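Local coordinates for Tubulin/ftsz, gtpase (PDB 3ZID), which is a GTP-binding tubulin/FtsZ homologue of archaea with GTPase activity, held here with GDP, and is predicted to take part in the control of cell shape, at residues M231-Y236 against S318-E323; A270-I275 against I300-K305. All blocks are in the same frame, centred on the assembly; numbering follows the deposited sequence.

Contact 1: residues M231-Y236 against S318-E323; sequences MGTLGY and SVLSLE
Leu-234 and Val-319 face each other in a non-hydrogen-bonded antiparallel pair. Their side chains lie side by side and point the same way. The CD2 branch of Leu-234 meets CG2 of Val-319 at 3.8 Å. Chi1 (-61°) sets CG of Leu-234 beside its backbone N, and the second torsion then turns CD2 to the valine. Helix 186-210 covers this face with Leu-201 and Leu-204.

On the other face, CG2 of Thr-233 and CD1 of Leu-320 are loosely apposed at 4.3 Å. Ser-318 OG stands between its backbone N and carbonyl carbon (chi1 58°). Ser-318 OG lies 3.1 Å from CA of Gly-235, which has no side chain. At the end of the pairing, Leu-322 leans toward 231-236, with CG 3.5 Å from Met-231 O.

Five backbone hydrogen bonds join the strands, within the four-stranded mixed sheet of the C-terminal domain of the tubulin/FtsZ fold. Leu-320 N to Thr-233 O is 3.0 Å and nearly straight at 175°. Gly-235 N to Ser-318 O is 2.7 Å. The main chain thus supplies the polar grip across this buried pair. Ser-318 OG hydrogen-bonds Ser-253 O, and Thr-233 OG1 ties the sheet to Leu-173 O of the GTPase domain.

Contact 2: residues A270-I275 against I300-K305; sequences AGRAMI and IGHVFK
Phe-304 receives and gives a backbone hydrogen bond in the parallel pairing of 270-275 with 300-305. Phe-304 N donates to Ala-273 O at 2.8 Å. Phe-304 O accepts from Ile-275 N, also at 2.8 Å. Ala-273 N donates to His-302 O at 2.9 Å. His-302 N donates to Gly-271 O at 3.2 Å. The bonds alternate between the strands, as in a regular parallel sheet.

Arg-272 and His-302 run side by side, pointing the same way. CG of Arg-272 sits at the edge of the imidazole, in its plane, 4.0 Å from His-302 CD2. The guanidinium and ring planes are turned 74° apart. Arg-272 is extended from CG to NE, and its NH1 bonds Thr-223 O. On the same face, CD2 of Phe-304 comes within 3.7 Å of Ala-273 O.

Ala-273, Ile-275 and Val-303 share the other face with Lys-305. Ile-300, from the preceding loop, packs its CG2 on CB of Ala-273 at 4.0 Å. CG1 of Ile-275 and CG1 of Val-303 meet at 3.8 Å, their side chains crossing at a slant.

The two strands and helix 286-296 form a beta-alpha-beta unit. That helix covers the Ile-275 and Val-303 face. Helix 219-225 lies against Met-274 and Phe-304 on the other, and strand 315-322 flanks 270-279.

Both contacts belong to one four-stranded mixed sheet, and their centres are about 9 Å apart. Contact 1 joins an edge strand to 315-322; contact 2 joins the other edge strand to 270-279. The two inner strands are neighbours, and probable hydrogen bonds from Val-319 N to Met-274 O and Ser-321 N to Arg-272 O link the contacts. Contact 1 is antiparallel and almost wholly buried, with small and aliphatic residues beside the GTPase domain. Contact 2 is parallel and only partly buried, away from the nucleotide site. There the outer strand carries His-302, Phe-304 and Lys-305, which are exposed or partly so. Helix 219-225 packs on side chains from both.

Contact 1: residues M231-Y236 against S318-E323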
ATOM      1  N   MET A 231       3.018   4.103   9.967  1.00 23.70           N
ATOM      2  CA  MET A 231       2.210   3.334   9.052  1.00 22.25           C
ATOM      3  C   MET A 231       0.788   3.779   9.266  1.00 21.32           C
ATOM      4  O   MET A 231       0.401   4.146  10.374  1.00 19.11           O
ATOM      5  CB  MET A 231       2.289   1.849   9.388  1.00 24.16           C
ATOM      6  CG  MET A 231       3.615   1.195   9.147  1.00 29.35           C
ATOM      7  SD  MET A 231       3.528  -0.461   9.834  1.00 43.90           S
ATOM      8  CE  MET A 231       4.957  -1.253   9.139  1.00 79.43           C
ATOM      9  N   GLY A 232      -0.012   3.690   8.213  1.00 23.01           N
ATOM     10  CA  GLY A 232      -1.389   4.115   8.311  1.00 21.06           C
ATOM     11  C   GLY A 232      -2.180   3.564   7.167  1.00 21.19           C
ATOM     12  O   GLY A 232      -1.774   2.606   6.511  1.00 20.43           O
ATOM     13  N   THR A 233      -3.304   4.202   6.895  1.00 18.65           N
ATOM     14  CA  THR A 233      -4.165   3.748   5.832  1.00 22.09           C
ATOM     15  C   THR A 233      -5.065   4.889   5.397  1.00 20.29           C
ATOM     16  O   THR A 233      -4.970   5.992   5.943  1.00 15.59           O
ATOM     17  CB  THR A 233      -4.983   2.494   6.241  1.00 15.60           C
ATOM     18  OG1 THR A 233      -5.504   1.859   5.061  1.00 18.37           O
ATOM     19  CG2 THR A 233      -6.141   2.860   7.175  1.00 16.19           C
ATOM     20  N   LEU A 234      -5.894   4.630   4.390  1.00 15.44           N
ATOM     21  CA  LEU A 234      -6.865   5.608   3.916  1.00 19.56           C
ATOM     22  C   LEU A 234      -8.276   5.064   4.144  1.00 22.55           C
ATOM     23  O   LEU A 234      -8.571   3.908   3.833  1.00 20.89           O
ATOM     24  CB  LEU A 234      -6.674   5.880   2.425  1.00 13.23           C
ATOM     25  CG  LEU A 234      -5.332   6.456   2.004  1.00 18.68           C
ATOM     26  CD1 LEU A 234      -5.283   6.652   0.487  1.00 12.52           C
ATOM     27  CD2 LEU A 234      -5.101   7.791   2.701  1.00 24.64           C
ATOM     28  N   GLY A 235      -9.156   5.915   4.647  1.00 21.55           N
ATOM     29  CA  GLY A 235     -10.571   5.584   4.741  1.00 22.31           C
ATOM     30  C   GLY A 235     -11.394   6.434   3.769  1.00 22.34           C
ATOM     31  O   GLY A 235     -10.950   7.467   3.285  1.00 21.41           O
ATOM     32  N   TYR A 236     -12.598   5.985   3.464  1.00 19.77           N
ATOM     33  CA  TYR A 236     -13.352   6.628   2.414  1.00 23.70           C
ATOM     34  C   TYR A 236     -14.813   6.320   2.585  1.00 25.32           C
ATOM     35  O   TYR A 236     -15.172   5.225   3.005  1.00 24.87           O
ATOM     36  CB  TYR A 236     -12.897   6.090   1.075  1.00 20.18           C
ATOM     37  CG  TYR A 236     -13.554   6.696  -0.133  1.00 23.26           C
ATOM     38  CD1 TYR A 236     -14.728   6.177  -0.662  1.00 23.16           C
ATOM     39  CD2 TYR A 236     -12.964   7.770  -0.777  1.00 26.59           C
ATOM     40  CE1 TYR A 236     -15.296   6.730  -1.798  1.00 19.29           C
ATOM     41  CE2 TYR A 236     -13.513   8.315  -1.895  1.00 30.24           C
ATOM     42  CZ  TYR A 236     -14.680   7.807  -2.398  1.00 26.83           C
ATOM     43  OH  TYR A 236     -15.193   8.392  -3.529  1.00 32.81           O
ATOM     44  N   SER A 318     -10.350   9.880   4.882  1.00 15.84           N
ATOM     45  CA  SER A 318      -9.603   9.936   6.121  1.00 27.22           C
ATOM     46  C   SER A 318      -8.195   9.372   5.913  1.00 26.99           C
ATOM     47  O   SER A 318      -8.008   8.330   5.282  1.00 26.03           O
ATOM     48  CB  SER A 318     -10.352   9.172   7.218  1.00 29.11           C
ATOM     49  OG  SER A 318     -10.563   7.819   6.835  1.00 32.83           O
ATOM     50  N   VAL A 319      -7.205  10.088   6.416  1.00 25.27           N
ATOM     51  CA  VAL A 319      -5.836   9.605   6.373  1.00 24.85           C
ATOM     52  C   VAL A 319      -5.523   9.328   7.813  1.00 21.79           C
ATOM     53  O   VAL A 319      -5.569  10.226   8.636  1.00 19.52           O
ATOM     54  CB  VAL A 319      -4.847  10.639   5.789  1.00 27.91           C
ATOM     55  CG1 VAL A 319      -3.420  10.043   5.716  1.00 22.49           C
ATOM     56  CG2 VAL A 319      -5.334  11.140   4.395  1.00 13.72           C
ATOM     57  N   LEU A 320      -5.248   8.069   8.120  1.00 18.97           N
ATOM     58  CA  LEU A 320      -4.999   7.638   9.493  1.00 23.40           C
ATOM     59  C   LEU A 320      -3.544   7.259   9.669  1.00 23.96           C
ATOM     60  O   LEU A 320      -2.919   6.716   8.766  1.00 26.72           O
ATOM     61  CB  LEU A 320      -5.824   6.411   9.837  1.00 26.79           C
ATOM     62  CG  LEU A 320      -7.335   6.554   9.843  1.00 34.62           C
ATOM     63  CD1 LEU A 320      -7.953   5.240  10.308  1.00 34.36           C
ATOM     64  CD2 LEU A 320      -7.732   7.701  10.753  1.00 38.42           C
ATOM     65  N   SER A 321      -3.018   7.584  10.837  1.00 23.72           N
ATOM     66  CA  SER A 321      -1.715   7.147  11.284  1.00 19.27           C
ATOM     67  C   SER A 321      -1.904   6.203  12.469  1.00 26.35           C
ATOM     68  O   SER A 321      -2.669   6.514  13.379  1.00 30.47           O
ATOM     69  CB  SER A 321      -0.915   8.383  11.716  1.00 26.37           C
ATOM     70  OG  SER A 321       0.308   8.043  12.328  1.00 43.93           O
ATOM     71  N   LEU A 322      -1.198   5.070  12.486  1.00 29.72           N
ATOM     72  CA  LEU A 322      -1.406   4.059  13.533  1.00 27.55           C
ATOM     73  C   LEU A 322      -0.440   4.215  14.702  1.00 29.55           C
ATOM     74  O   LEU A 322       0.735   4.518  14.500  1.00 33.78           O
ATOM     75  CB  LEU A 322      -1.273   2.647  12.954  1.00 21.99           C
ATOM     76  CG  LEU A 322      -2.281   2.383  11.833  1.00 20.21           C
ATOM     77  CD1 LEU A 322      -2.173   0.951  11.315  1.00 30.15           C
ATOM     78  CD2 LEU A 322      -3.719   2.719  12.311  1.00 29.00           C
ATOM     79  N   GLU A 323      -0.949   4.039  15.923  1.00 38.21           N
ATOM     80  CA  GLU A 323      -0.105   3.869  17.108  1.00 40.10           C
ATOM     81  C   GLU A 323       0.200   2.388  17.320  1.00 42.30           C
ATOM     82  O   GLU A 323       1.289   2.026  17.742  1.00 46.19           O
ATOM     83  CB  GLU A 323      -0.799   4.411  18.367  1.00 44.03           C
ATOM     84  CG  GLU A 323      -1.030   5.915  18.370  1.00 52.45           C
ATOM     85  CD  GLU A 323       0.261   6.724  18.385  1.00 53.16           C
ATOM     86  OE1 GLU A 323       1.175   6.393  19.168  1.00 48.92           O
ATOM     87  OE2 GLU A 323       0.361   7.693  17.606  1.00 58.66           O
TER

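Contact 2: residues A270-I275 against I300-K305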
ATOM      1  N   ALA A 270      -5.484   4.582  16.196  1.00 27.07           N
ATOM      2  CA  ALA A 270      -5.050   5.703  15.366  1.00 28.53           C
ATOM      3  C   ALA A 270      -4.618   6.866  16.242  1.00 29.76           C
ATOM      4  O   ALA A 270      -5.386   7.321  17.084  1.00 32.37           O
ATOM      5  CB  ALA A 270      -6.174   6.148  14.411  1.00 24.16           C
ATOM      6  N   GLY A 271      -3.380   7.325  16.060  1.00 27.07           N
ATOM      7  CA  GLY A 271      -2.863   8.469  16.802  1.00 27.69           C
ATOM      8  C   GLY A 271      -3.120   9.823  16.159  1.00 27.44           C
ATOM      9  O   GLY A 271      -3.357  10.806  16.857  1.00 29.49           O
ATOM     10  N   ARG A 272      -3.044   9.872  14.831  1.00 29.40           N
ATOM     11  CA  ARG A 272      -3.266  11.097  14.062  1.00 29.29           C
ATOM     12  C   ARG A 272      -4.156  10.826  12.865  1.00 25.37           C
ATOM     13  O   ARG A 272      -4.180   9.712  12.333  1.00 22.66           O
ATOM     14  CB  ARG A 272      -1.947  11.715  13.585  1.00 31.28           C
ATOM     15  CG  ARG A 272      -1.053  12.189  14.717  1.00 41.98           C
ATOM     16  CD  ARG A 272       0.360  12.503  14.261  1.00 47.03           C
ATOM     17  NE  ARG A 272       1.234  12.712  15.414  1.00 54.59           N
ATOM     18  CZ  ARG A 272       2.488  13.146  15.355  1.00 55.55           C
ATOM     19  NH1 ARG A 272       3.047  13.435  14.189  1.00 51.34           N
ATOM     20  NH2 ARG A 272       3.184  13.293  16.474  1.00 61.90           N
ATOM     21  N   ALA A 273      -4.892  11.853  12.444  1.00 22.88           N
ATOM     22  CA  ALA A 273      -5.720  11.747  11.248  1.00 21.76           C
ATOM     23  C   ALA A 273      -5.864  13.085  10.502  1.00 26.23           C
ATOM     24  O   ALA A 273      -5.737  14.163  11.084  1.00 24.78           O
ATOM     25  CB  ALA A 273      -7.087  11.180  11.592  1.00 19.82           C
ATOM     26  N   MET A 274      -6.064  12.985   9.193  1.00 25.19           N
ATOM     27  CA  MET A 274      -6.464  14.109   8.364  1.00 15.96           C
ATOM     28  C   MET A 274      -7.816  13.716   7.759  1.00 21.08           C
ATOM     29  O   MET A 274      -7.938  12.670   7.121  1.00 20.31           O
ATOM     30  CB  MET A 274      -5.436  14.383   7.263  1.00 20.91           C
ATOM     31  CG  MET A 274      -5.734  15.631   6.402  1.00 30.35           C
ATOM     32  SD  MET A 274      -4.409  15.967   5.210  1.00 40.66           S
ATOM     33  CE  MET A 274      -4.477  14.521   4.180  1.00 46.44           C
ATOM     34  N   ILE A 275      -8.850  14.505   8.030  1.00 21.42           N
ATOM     35  CA  ILE A 275     -10.178  14.246   7.478  1.00 19.89           C
ATOM     36  C   ILE A 275     -10.508  15.301   6.418  1.00 24.10           C
ATOM     37  O   ILE A 275     -10.479  16.486   6.711  1.00 20.32           O
ATOM     38  CB  ILE A 275     -11.275  14.282   8.576  1.00 30.04           C
ATOM     39  CG1 ILE A 275     -10.911  13.398   9.775  1.00 34.17           C
ATOM     40  CG2 ILE A 275     -12.626  13.903   8.001  1.00 16.04           C
ATOM     41  CD1 ILE A 275     -10.837  11.944   9.477  1.00 36.71           C
ATOM     42  N   ILE A 300      -8.882   9.866  18.735  1.00 42.65           N
ATOM     43  CA  ILE A 300      -7.722  10.183  17.900  1.00 39.98           C
ATOM     44  C   ILE A 300      -6.999  11.433  18.408  1.00 42.16           C
ATOM     45  O   ILE A 300      -7.568  12.522  18.374  1.00 43.74           O
ATOM     46  CB  ILE A 300      -8.120  10.372  16.422  1.00 33.68           C
ATOM     47  CG1 ILE A 300      -8.843   9.141  15.896  1.00 33.46           C
ATOM     48  CG2 ILE A 300      -6.893  10.697  15.574  1.00 22.96           C
ATOM     49  CD1 ILE A 300      -9.301   9.296  14.459  1.00 36.01           C
ATOM     50  N   GLY A 301      -5.747  11.289  18.831  1.00 40.26           N
ATOM     51  CA  GLY A 301      -4.975  12.407  19.355  1.00 44.34           C
ATOM     52  C   GLY A 301      -4.947  13.758  18.637  1.00 47.13           C
ATOM     53  O   GLY A 301      -5.265  14.788  19.229  1.00 48.06           O
ATOM     54  N   HIS A 302      -4.572  13.757  17.365  1.00 41.07           N
ATOM     55  CA  HIS A 302      -4.489  14.976  16.569  1.00 38.04           C
ATOM     56  C   HIS A 302      -5.249  14.815  15.260  1.00 31.11           C
ATOM     57  O   HIS A 302      -4.955  13.917  14.480  1.00 28.51           O
ATOM     58  CB  HIS A 302      -3.025  15.292  16.255  1.00 51.80           C
ATOM     59  CG  HIS A 302      -2.147  15.375  17.466  1.00 67.55           C
ATOM     60  ND1 HIS A 302      -2.263  16.374  18.410  1.00 74.08           N
ATOM     61  CD2 HIS A 302      -1.139  14.573  17.890  1.00 71.24           C
ATOM     62  CE1 HIS A 302      -1.362  16.187  19.359  1.00 74.36           C
ATOM     63  NE2 HIS A 302      -0.669  15.100  19.068  1.00 72.77           N
ATOM     64  N   VAL A 303      -6.245  15.656  15.021  1.00 32.18           N
ATOM     65  CA  VAL A 303      -7.007  15.569  13.782  1.00 33.10           C
ATOM     66  C   VAL A 303      -6.936  16.870  13.003  1.00 30.31           C
ATOM     67  O   VAL A 303      -7.226  17.928  13.537  1.00 30.05           O
ATOM     68  CB  VAL A 303      -8.484  15.256  14.057  1.00 35.47           C
ATOM     69  CG1 VAL A 303      -9.246  15.119  12.738  1.00 28.25           C
ATOM     70  CG2 VAL A 303      -8.607  13.995  14.911  1.00 31.64           C
ATOM     71  N   PHE A 304      -6.526  16.785  11.747  1.00 28.77           N
ATOM     72  CA  PHE A 304      -6.543  17.937  10.844  1.00 26.17           C
ATOM     73  C   PHE A 304      -7.715  17.765   9.909  1.00 23.60           C
ATOM     74  O   PHE A 304      -8.124  16.643   9.609  1.00 25.84           O
ATOM     75  CB  PHE A 304      -5.276  17.991   9.992  1.00 21.81           C
ATOM     76  CG  PHE A 304      -4.027  18.102  10.777  1.00 33.22           C
ATOM     77  CD1 PHE A 304      -3.599  19.329  11.245  1.00 31.08           C
ATOM     78  CD2 PHE A 304      -3.284  16.974  11.070  1.00 31.25           C
ATOM     79  CE1 PHE A 304      -2.441  19.432  11.969  1.00 34.21           C
ATOM     80  CE2 PHE A 304      -2.127  17.069  11.804  1.00 36.28           C
ATOM     81  CZ  PHE A 304      -1.707  18.297  12.256  1.00 35.91           C
ATOM     82  N   LYS A 305      -8.280  18.872   9.460  1.00 22.96           N
ATOM     83  CA  LYS A 305      -9.431  18.791   8.593  1.00 25.14           C
ATOM     84  C   LYS A 305      -9.273  19.698   7.415  1.00 23.41           C
ATOM     85  O   LYS A 305      -8.576  20.711   7.488  1.00 29.81           O
ATOM     86  CB  LYS A 305     -10.711  19.117   9.356  1.00 32.66           C
ATOM     87  CG  LYS A 305     -10.915  20.592   9.604  1.00 35.47           C
ATOM     88  CD  LYS A 305     -12.132  20.788  10.482  1.00 46.47           C
ATOM     89  CE  LYS A 305     -12.576  22.238  10.483  1.00 46.64           C
ATOM     90  NZ  LYS A 305     -12.984  22.627   9.116  1.00 52.67           N
TER